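Local structure of putative metal binding protein (Coccidioides immitis, 3CVG) at residues P98-F103 with A237-G242; T64-Y69 with G78-P83. The protein is of unproven function but belongs to the periplasmic binding protein superfamily and probably binds a metal ion or other small ligand between two lobes. One frame throughout, in Å; residues are numbered along the deposited sequence.

Contact 1. Residues P98-F103 with A237-G242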
ATOM      1  N   PRO A  98       9.383  -4.220 -19.386  1.00 37.10           N
ATOM      2  CA  PRO A  98       9.659  -3.914 -17.981  1.00 35.69           C
ATOM      3  C   PRO A  98       8.364  -3.691 -17.214  1.00 34.80           C
ATOM      4  O   PRO A  98       7.268  -3.805 -17.776  1.00 33.84           O
ATOM      5  CB  PRO A  98      10.463  -2.633 -18.080  1.00 35.66           C
ATOM      6  CG  PRO A  98       9.689  -1.894 -19.147  1.00 36.23           C
ATOM      7  CD  PRO A  98       9.414  -2.985 -20.196  1.00 38.10           C
ATOM      8  N   SER A  99       8.500  -3.379 -15.928  1.00 33.46           N
ATOM      9  CA  SER A  99       7.341  -3.095 -15.091  1.00 32.55           C
ATOM     10  C   SER A  99       7.032  -1.632 -15.376  1.00 31.63           C
ATOM     11  O   SER A  99       7.858  -0.935 -15.971  1.00 30.50           O
ATOM     12  CB  SER A  99       7.680  -3.265 -13.610  1.00 31.95           C
ATOM     13  OG  SER A  99       8.584  -2.270 -13.174  1.00 33.84           O
ATOM     14  N   TYR A 100       5.859  -1.169 -14.956  1.00 30.85           N
ATOM     15  CA  TYR A 100       5.455   0.217 -15.185  1.00 30.99           C
ATOM     16  C   TYR A 100       5.159   0.924 -13.862  1.00 30.10           C
ATOM     17  O   TYR A 100       4.287   0.490 -13.109  1.00 29.38           O
ATOM     18  CB  TYR A 100       4.207   0.254 -16.070  1.00 33.56           C
ATOM     19  CG  TYR A 100       4.384  -0.425 -17.411  1.00 36.71           C
ATOM     20  CD1 TYR A 100       4.979   0.243 -18.480  1.00 39.16           C
ATOM     21  CD2 TYR A 100       3.980  -1.743 -17.601  1.00 37.91           C
ATOM     22  CE1 TYR A 100       5.169  -0.389 -19.709  1.00 40.49           C
ATOM     23  CE2 TYR A 100       4.166  -2.386 -18.822  1.00 39.41           C
ATOM     24  CZ  TYR A 100       4.760  -1.702 -19.871  1.00 40.68           C
ATOM     25  OH  TYR A 100       4.955  -2.330 -21.077  1.00 42.87           O
ATOM     26  N   TYR A 101       5.886   2.004 -13.582  1.00 27.11           N
ATOM     27  CA  TYR A 101       5.673   2.764 -12.351  1.00 26.85           C
ATOM     28  C   TYR A 101       4.314   3.438 -12.509  1.00 27.44           C
ATOM     29  O   TYR A 101       4.143   4.282 -13.384  1.00 26.95           O
ATOM     30  CB  TYR A 101       6.764   3.830 -12.181  1.00 26.06           C
ATOM     31  CG  TYR A 101       7.106   4.170 -10.739  1.00 26.21           C
ATOM     32  CD1 TYR A 101       6.112   4.241  -9.752  1.00 27.17           C
ATOM     33  CD2 TYR A 101       8.421   4.452 -10.364  1.00 25.04           C
ATOM     34  CE1 TYR A 101       6.430   4.577  -8.426  1.00 24.33           C
ATOM     35  CE2 TYR A 101       8.745   4.793  -9.049  1.00 25.13           C
ATOM     36  CZ  TYR A 101       7.745   4.854  -8.085  1.00 26.32           C
ATOM     37  OH  TYR A 101       8.069   5.174  -6.778  1.00 22.96           O
ATOM     38  N   ALA A 102       3.355   3.070 -11.662  1.00 27.08           N
ATOM     39  CA  ALA A 102       1.992   3.611 -11.740  1.00 26.83           C
ATOM     40  C   ALA A 102       1.706   4.823 -10.854  1.00 26.18           C
ATOM     41  O   ALA A 102       1.208   5.846 -11.329  1.00 26.72           O
ATOM     42  CB  ALA A 102       0.989   2.505 -11.426  1.00 26.15           C
ATOM     43  N   PHE A 103       1.984   4.696  -9.562  1.00 25.60           N
ATOM     44  CA  PHE A 103       1.754   5.795  -8.640  1.00 25.32           C
ATOM     45  C   PHE A 103       2.517   5.583  -7.340  1.00 25.25           C
ATOM     46  O   PHE A 103       3.134   4.536  -7.136  1.00 25.74           O
ATOM     47  CB  PHE A 103       0.246   5.975  -8.379  1.00 25.19           C
ATOM     48  CG  PHE A 103      -0.422   4.789  -7.740  1.00 23.64           C
ATOM     49  CD1 PHE A 103      -0.415   4.625  -6.356  1.00 24.16           C
ATOM     50  CD2 PHE A 103      -1.074   3.838  -8.522  1.00 25.21           C
ATOM     51  CE1 PHE A 103      -1.046   3.538  -5.765  1.00 21.71           C
ATOM     52  CE2 PHE A 103      -1.711   2.743  -7.938  1.00 23.84           C
ATOM     53  CZ  PHE A 103      -1.695   2.596  -6.555  1.00 23.85           C
ATOM     54  N   ALA A 237       3.870   1.797  -6.367  1.00 24.68           N
ATOM     55  CA  ALA A 237       2.983   0.845  -7.014  1.00 24.96           C
ATOM     56  C   ALA A 237       3.392   0.721  -8.472  1.00 24.16           C
ATOM     57  O   ALA A 237       3.578   1.731  -9.153  1.00 24.96           O
ATOM     58  CB  ALA A 237       1.534   1.322  -6.915  1.00 22.94           C
ATOM     59  N   HIS A 238       3.558  -0.515  -8.935  1.00 24.25           N
ATOM     60  CA  HIS A 238       3.940  -0.789 -10.314  1.00 25.70           C
ATOM     61  C   HIS A 238       2.911  -1.708 -10.964  1.00 27.76           C
ATOM     62  O   HIS A 238       2.238  -2.490 -10.280  1.00 25.72           O
ATOM     63  CB  HIS A 238       5.311  -1.480 -10.390  1.00 23.80           C
ATOM     64  CG  HIS A 238       6.475  -0.563 -10.197  1.00 22.58           C
ATOM     65  ND1 HIS A 238       6.858  -0.093  -8.957  1.00 23.20           N
ATOM     66  CD2 HIS A 238       7.351  -0.037 -11.086  1.00 22.16           C
ATOM     67  CE1 HIS A 238       7.922   0.682  -9.094  1.00 25.19           C
ATOM     68  NE2 HIS A 238       8.238   0.733 -10.376  1.00 23.73           N
ATOM     69  N   LEU A 239       2.787  -1.609 -12.288  1.00 29.23           N
ATOM     70  CA  LEU A 239       1.870  -2.466 -13.026  1.00 30.06           C
ATOM     71  C   LEU A 239       2.688  -3.560 -13.697  1.00 30.94           C
ATOM     72  O   LEU A 239       3.779  -3.302 -14.210  1.00 29.39           O
ATOM     73  CB  LEU A 239       1.124  -1.684 -14.108  1.00 33.64           C
ATOM     74  CG  LEU A 239       0.164  -2.547 -14.934  1.00 33.93           C
ATOM     75  CD1 LEU A 239      -1.068  -2.854 -14.107  1.00 35.40           C
ATOM     76  CD2 LEU A 239      -0.240  -1.823 -16.206  1.00 36.97           C
ATOM     77  N   LEU A 240       2.166  -4.781 -13.681  1.00 30.57           N
ATOM     78  CA  LEU A 240       2.848  -5.904 -14.309  1.00 31.43           C
ATOM     79  C   LEU A 240       1.983  -6.441 -15.436  1.00 32.39           C
ATOM     80  O   LEU A 240       0.789  -6.666 -15.251  1.00 32.84           O
ATOM     81  CB  LEU A 240       3.108  -7.023 -13.295  1.00 29.63           C
ATOM     82  CG  LEU A 240       4.110  -6.757 -12.165  1.00 27.82           C
ATOM     83  CD1 LEU A 240       4.155  -7.958 -11.224  1.00 27.19           C
ATOM     84  CD2 LEU A 240       5.490  -6.487 -12.753  1.00 28.24           C
ATOM     85  N   VAL A 241       2.582  -6.616 -16.606  1.00 33.08           N
ATOM     86  CA  VAL A 241       1.869  -7.155 -17.754  1.00 35.23           C
ATOM     87  C   VAL A 241       2.208  -8.637 -17.832  1.00 36.51           C
ATOM     88  O   VAL A 241       3.372  -9.010 -17.983  1.00 37.82           O
ATOM     89  CB  VAL A 241       2.292  -6.452 -19.063  1.00 35.33           C
ATOM     90  CG1 VAL A 241       1.709  -7.182 -20.267  1.00 35.51           C
ATOM     91  CG2 VAL A 241       1.814  -5.005 -19.043  1.00 34.99           C
ATOM     92  N   GLY A 242       1.185  -9.475 -17.709  1.00 38.05           N
ATOM     93  CA  GLY A 242       1.390 -10.909 -17.755  1.00 39.85           C
ATOM     94  C   GLY A 242       1.944 -11.384 -19.083  1.00 41.04           C
ATOM     95  O   GLY A 242       1.506 -10.933 -20.140  1.00 41.48           O
TER
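Y100 and L239 form an antiparallel hydrogen-bonded pair: L239 N donates to Y100 O at 2.7 Å, and Y100 N reaches L239 O at 3.1 Å. Two residues on, the register slips by one. A102 N and, more weakly, F103 N share A237 O, while A237 N returns a bond to F103 O. A102 and F103 thus stand together opposite A237, a classic beta bulge. On the face carrying the non-hydrogen-bonded pair Y101 and H238 the two rings form an offset stack, centroids 4.4 Å apart and planes at 28°. The histidine can be followed outward. H238 CB lies against Y100 O; with CG anti to the carbonyl carbon (chi1 -78°), the ring swings over to the other strand. H238 CD2 comes within 3.3 Å of S99 OG and also touches Y101 CA. Farther out, H238 NE2 sits 3.6 Å from Y101 CG, and H238 CE1 lies over the centre of the tyrosine ring. On the other face, the methyl A237 CB projects onto the middle of the F103 ring, 3.5 Å from its centroid and 13° off the normal, a CH-pi contact. Y100 CE2 meets V241 CG2 near the ring plane, at the edge, and Y100 OH is hydrogen-bonded to K252 NZ of helix 248-259. That helix lies against this side, with A255 touching Y100, L239 and V241. The chemistry is therefore divided: main-chain bonds join strands 100-111 and 234-241, a ring stack lies on the face of Y101 and H238, mostly apolar contacts lie on that of Y100, L239 and A237, and the bulge concentrates two N-H groups on a single carbonyl, which may be somewhat polarised as a result.

Contact 2. Residues T64-Y69 with G78-P83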
ATOM      1  N   THR A  64       1.724 -11.116  -3.652  1.00 28.05           N
ATOM      2  CA  THR A  64       2.087 -12.504  -3.949  1.00 28.25           C
ATOM      3  C   THR A  64       1.051 -13.224  -4.818  1.00 29.62           C
ATOM      4  O   THR A  64       1.403 -13.944  -5.765  1.00 26.34           O
ATOM      5  CB  THR A  64       2.292 -13.317  -2.656  1.00 27.54           C
ATOM      6  OG1 THR A  64       3.339 -12.723  -1.877  1.00 26.29           O
ATOM      7  CG2 THR A  64       2.668 -14.756  -2.987  1.00 26.88           C
ATOM      8  N   VAL A  65      -0.223 -13.024  -4.495  1.00 30.04           N
ATOM      9  CA  VAL A  65      -1.306 -13.667  -5.232  1.00 32.20           C
ATOM     10  C   VAL A  65      -1.467 -13.074  -6.621  1.00 31.76           C
ATOM     11  O   VAL A  65      -1.681 -13.798  -7.593  1.00 34.20           O
ATOM     12  CB  VAL A  65      -2.640 -13.544  -4.476  1.00 32.18           C
ATOM     13  CG1 VAL A  65      -3.706 -14.394  -5.159  1.00 32.44           C
ATOM     14  CG2 VAL A  65      -2.455 -13.979  -3.039  1.00 32.83           C
ATOM     15  N   THR A  66      -1.372 -11.751  -6.712  1.00 32.84           N
ATOM     16  CA  THR A  66      -1.487 -11.068  -7.994  1.00 31.56           C
ATOM     17  C   THR A  66      -0.498 -11.702  -8.967  1.00 31.99           C
ATOM     18  O   THR A  66      -0.845 -12.041 -10.098  1.00 33.09           O
ATOM     19  CB  THR A  66      -1.174  -9.559  -7.847  1.00 31.68           C
ATOM     20  OG1 THR A  66      -2.208  -8.930  -7.077  1.00 30.85           O
ATOM     21  CG2 THR A  66      -1.079  -8.889  -9.208  1.00 29.66           C
ATOM     22  N   ILE A  67       0.738 -11.869  -8.519  1.00 32.16           N
ATOM     23  CA  ILE A  67       1.757 -12.473  -9.366  1.00 33.79           C
ATOM     24  C   ILE A  67       1.400 -13.932  -9.650  1.00 34.74           C
ATOM     25  O   ILE A  67       1.679 -14.441 -10.735  1.00 35.21           O
ATOM     26  CB  ILE A  67       3.147 -12.368  -8.708  1.00 32.63           C
ATOM     27  CG1 ILE A  67       3.560 -10.892  -8.635  1.00 33.19           C
ATOM     28  CG2 ILE A  67       4.169 -13.189  -9.492  1.00 32.57           C
ATOM     29  CD1 ILE A  67       4.826 -10.624  -7.849  1.00 31.48           C
ATOM     30  N   ASN A  68       0.774 -14.598  -8.680  1.00 36.11           N
ATOM     31  CA  ASN A  68       0.365 -15.992  -8.863  1.00 37.91           C
ATOM     32  C   ASN A  68      -0.725 -16.052  -9.930  1.00 38.45           C
ATOM     33  O   ASN A  68      -0.767 -16.986 -10.741  1.00 38.88           O
ATOM     34  CB  ASN A  68      -0.173 -16.596  -7.556  1.00 39.74           C
ATOM     35  CG  ASN A  68       0.919 -16.865  -6.538  1.00 40.83           C
ATOM     36  OD1 ASN A  68       2.008 -17.315  -6.885  1.00 40.78           O
ATOM     37  ND2 ASN A  68       0.622 -16.607  -5.268  1.00 43.21           N
ATOM     38  N   TYR A  69      -1.608 -15.053  -9.917  1.00 37.40           N
ATOM     39  CA  TYR A  69      -2.683 -14.970 -10.896  1.00 37.30           C
ATOM     40  C   TYR A  69      -2.108 -14.735 -12.287  1.00 36.72           C
ATOM     41  O   TYR A  69      -2.532 -15.363 -13.256  1.00 36.77           O
ATOM     42  CB  TYR A  69      -3.649 -13.829 -10.559  1.00 37.37           C
ATOM     43  CG  TYR A  69      -4.572 -14.098  -9.399  1.00 39.24           C
ATOM     44  CD1 TYR A  69      -4.821 -15.398  -8.962  1.00 39.11           C
ATOM     45  CD2 TYR A  69      -5.241 -13.051  -8.768  1.00 39.51           C
ATOM     46  CE1 TYR A  69      -5.715 -15.648  -7.930  1.00 41.19           C
ATOM     47  CE2 TYR A  69      -6.138 -13.288  -7.738  1.00 40.83           C
ATOM     48  CZ  TYR A  69      -6.370 -14.587  -7.322  1.00 41.19           C
ATOM     49  OH  TYR A  69      -7.261 -14.824  -6.301  1.00 41.33           O
ATOM     50  N   GLY A  78      -1.374  -6.577 -13.103  1.00 37.17           N
ATOM     51  CA  GLY A  78      -1.413  -6.519 -11.660  1.00 35.79           C
ATOM     52  C   GLY A  78      -0.668  -5.310 -11.151  1.00 34.96           C
ATOM     53  O   GLY A  78       0.436  -5.009 -11.607  1.00 35.82           O
ATOM     54  N   ILE A  79      -1.285  -4.594 -10.224  1.00 34.17           N
ATOM     55  CA  ILE A  79      -0.634  -3.441  -9.635  1.00 32.44           C
ATOM     56  C   ILE A  79      -0.057  -4.006  -8.347  1.00 31.65           C
ATOM     57  O   ILE A  79      -0.786  -4.462  -7.462  1.00 30.69           O
ATOM     58  CB  ILE A  79      -1.625  -2.306  -9.339  1.00 32.87           C
ATOM     59  CG1 ILE A  79      -2.268  -1.837 -10.647  1.00 33.41           C
ATOM     60  CG2 ILE A  79      -0.898  -1.141  -8.667  1.00 31.57           C
ATOM     61  CD1 ILE A  79      -3.230  -0.680 -10.484  1.00 35.45           C
ATOM     62  N   THR A  80       1.265  -3.996  -8.263  1.00 30.57           N
ATOM     63  CA  THR A  80       1.950  -4.551  -7.114  1.00 28.71           C
ATOM     64  C   THR A  80       2.714  -3.516  -6.296  1.00 27.97           C
ATOM     65  O   THR A  80       2.926  -2.383  -6.740  1.00 26.37           O
ATOM     66  CB  THR A  80       2.893  -5.667  -7.583  1.00 28.81           C
ATOM     67  OG1 THR A  80       3.755  -5.163  -8.613  1.00 32.34           O
ATOM     68  CG2 THR A  80       2.087  -6.818  -8.158  1.00 27.92           C
ATOM     69  N   TYR A  81       3.131  -3.923  -5.099  1.00 26.86           N
ATOM     70  CA  TYR A  81       3.850  -3.047  -4.189  1.00 24.61           C
ATOM     71  C   TYR A  81       5.173  -3.633  -3.704  1.00 25.63           C
ATOM     72  O   TYR A  81       5.538  -3.461  -2.539  1.00 24.07           O
ATOM     73  CB  TYR A  81       2.966  -2.747  -2.984  1.00 25.55           C
ATOM     74  CG  TYR A  81       1.583  -2.252  -3.349  1.00 25.96           C
ATOM     75  CD1 TYR A  81       1.311  -0.893  -3.447  1.00 26.57           C
ATOM     76  CD2 TYR A  81       0.539  -3.153  -3.581  1.00 28.52           C
ATOM     77  CE1 TYR A  81       0.032  -0.436  -3.759  1.00 27.31           C
ATOM     78  CE2 TYR A  81      -0.742  -2.707  -3.895  1.00 27.31           C
ATOM     79  CZ  TYR A  81      -0.988  -1.350  -3.979  1.00 27.31           C
ATOM     80  OH  TYR A  81      -2.256  -0.908  -4.256  1.00 26.92           O
ATOM     81  N   SER A  82       5.890  -4.327  -4.580  1.00 24.52           N
ATOM     82  CA  SER A  82       7.173  -4.905  -4.191  1.00 26.81           C
ATOM     83  C   SER A  82       8.150  -4.973  -5.368  1.00 26.33           C
ATOM     84  O   SER A  82       8.120  -5.919  -6.153  1.00 24.89           O
ATOM     85  CB  SER A  82       6.970  -6.310  -3.611  1.00 25.43           C
ATOM     86  OG  SER A  82       8.216  -6.908  -3.276  1.00 29.28           O
ATOM     87  N   PRO A  83       9.018  -3.958  -5.511  1.00 27.42           N
ATOM     88  CA  PRO A  83       9.995  -3.938  -6.608  1.00 26.65           C
ATOM     89  C   PRO A  83      10.796  -5.238  -6.762  1.00 26.24           C
ATOM     90  O   PRO A  83      11.051  -5.688  -7.884  1.00 25.12           O
ATOM     91  CB  PRO A  83      10.878  -2.746  -6.249  1.00 27.80           C
ATOM     92  CG  PRO A  83       9.894  -1.787  -5.658  1.00 27.02           C
ATOM     93  CD  PRO A  83       9.051  -2.689  -4.755  1.00 26.65           C
TER
HETATM   94  O   HOH W   1      -1.453  -6.451  -5.571  1.00 35.86           O
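T66 faces G78 and T80 with its methyl foremost. T66 CG2 is anti to the backbone N, which sends the methyl at the strand and turns the hydroxyl back beside the helix. The methyl presses on G78 CA at 3.4 Å, tighter than usual van der Waals contact; G78, having no side chain, lets the methyl come right up to the strand backbone. Further along the strand the same methyl meets T80 CG2 at 3.9 Å, the two threonines crossing at a slant. T80 CG2 is turned to the helix, while T80 OG1 is hydrogen-bonded to E86 OE2. I67 adds a looser touch, its CG1 4.4 Å from T80 CG2. The polar connection runs through water: T66 OG1 lies 3.0 Å from a water that donates to I79 O at 2.8 Å. The same hydroxyl also bonds S61 OG and D62 O, so several partners fix its rotation. Methyl contact and water bridge thus lie side by side on one buried threonine. Helix 63-71 runs roughly opposite to strand 77-80, their segment axes at 151° and 8.4 Å apart at closest. I67 also rests on A85 and S89 of helix 83-91, and the strand itself is bordered by strands 20-26 and 234-241, so helix 63-71 lies over one side of this part of the lobe's sheet.

From the N terminus, contact 2 comes first: helix 63-71 turns back through a short connection into strand 77-80, closing a small loop of eight residues. The chain then passes through helix 83-91 and enters strand 100-111, where contact 1 opens; its partner, strand 234-241, returns only after 133 further residues, which include much helix and strand. The two loops are in series, neither enclosing nor crossing the other. They meet in space because strand 234-241 pairs with strand 77-80 as well as with strand 100-111: H238 O lies 2.7 Å from T80 N, and L240 N equally close to G78 O. Strand 234-241 thus links strand 100-111 with strand 77-80, against which helix 63-71 packs.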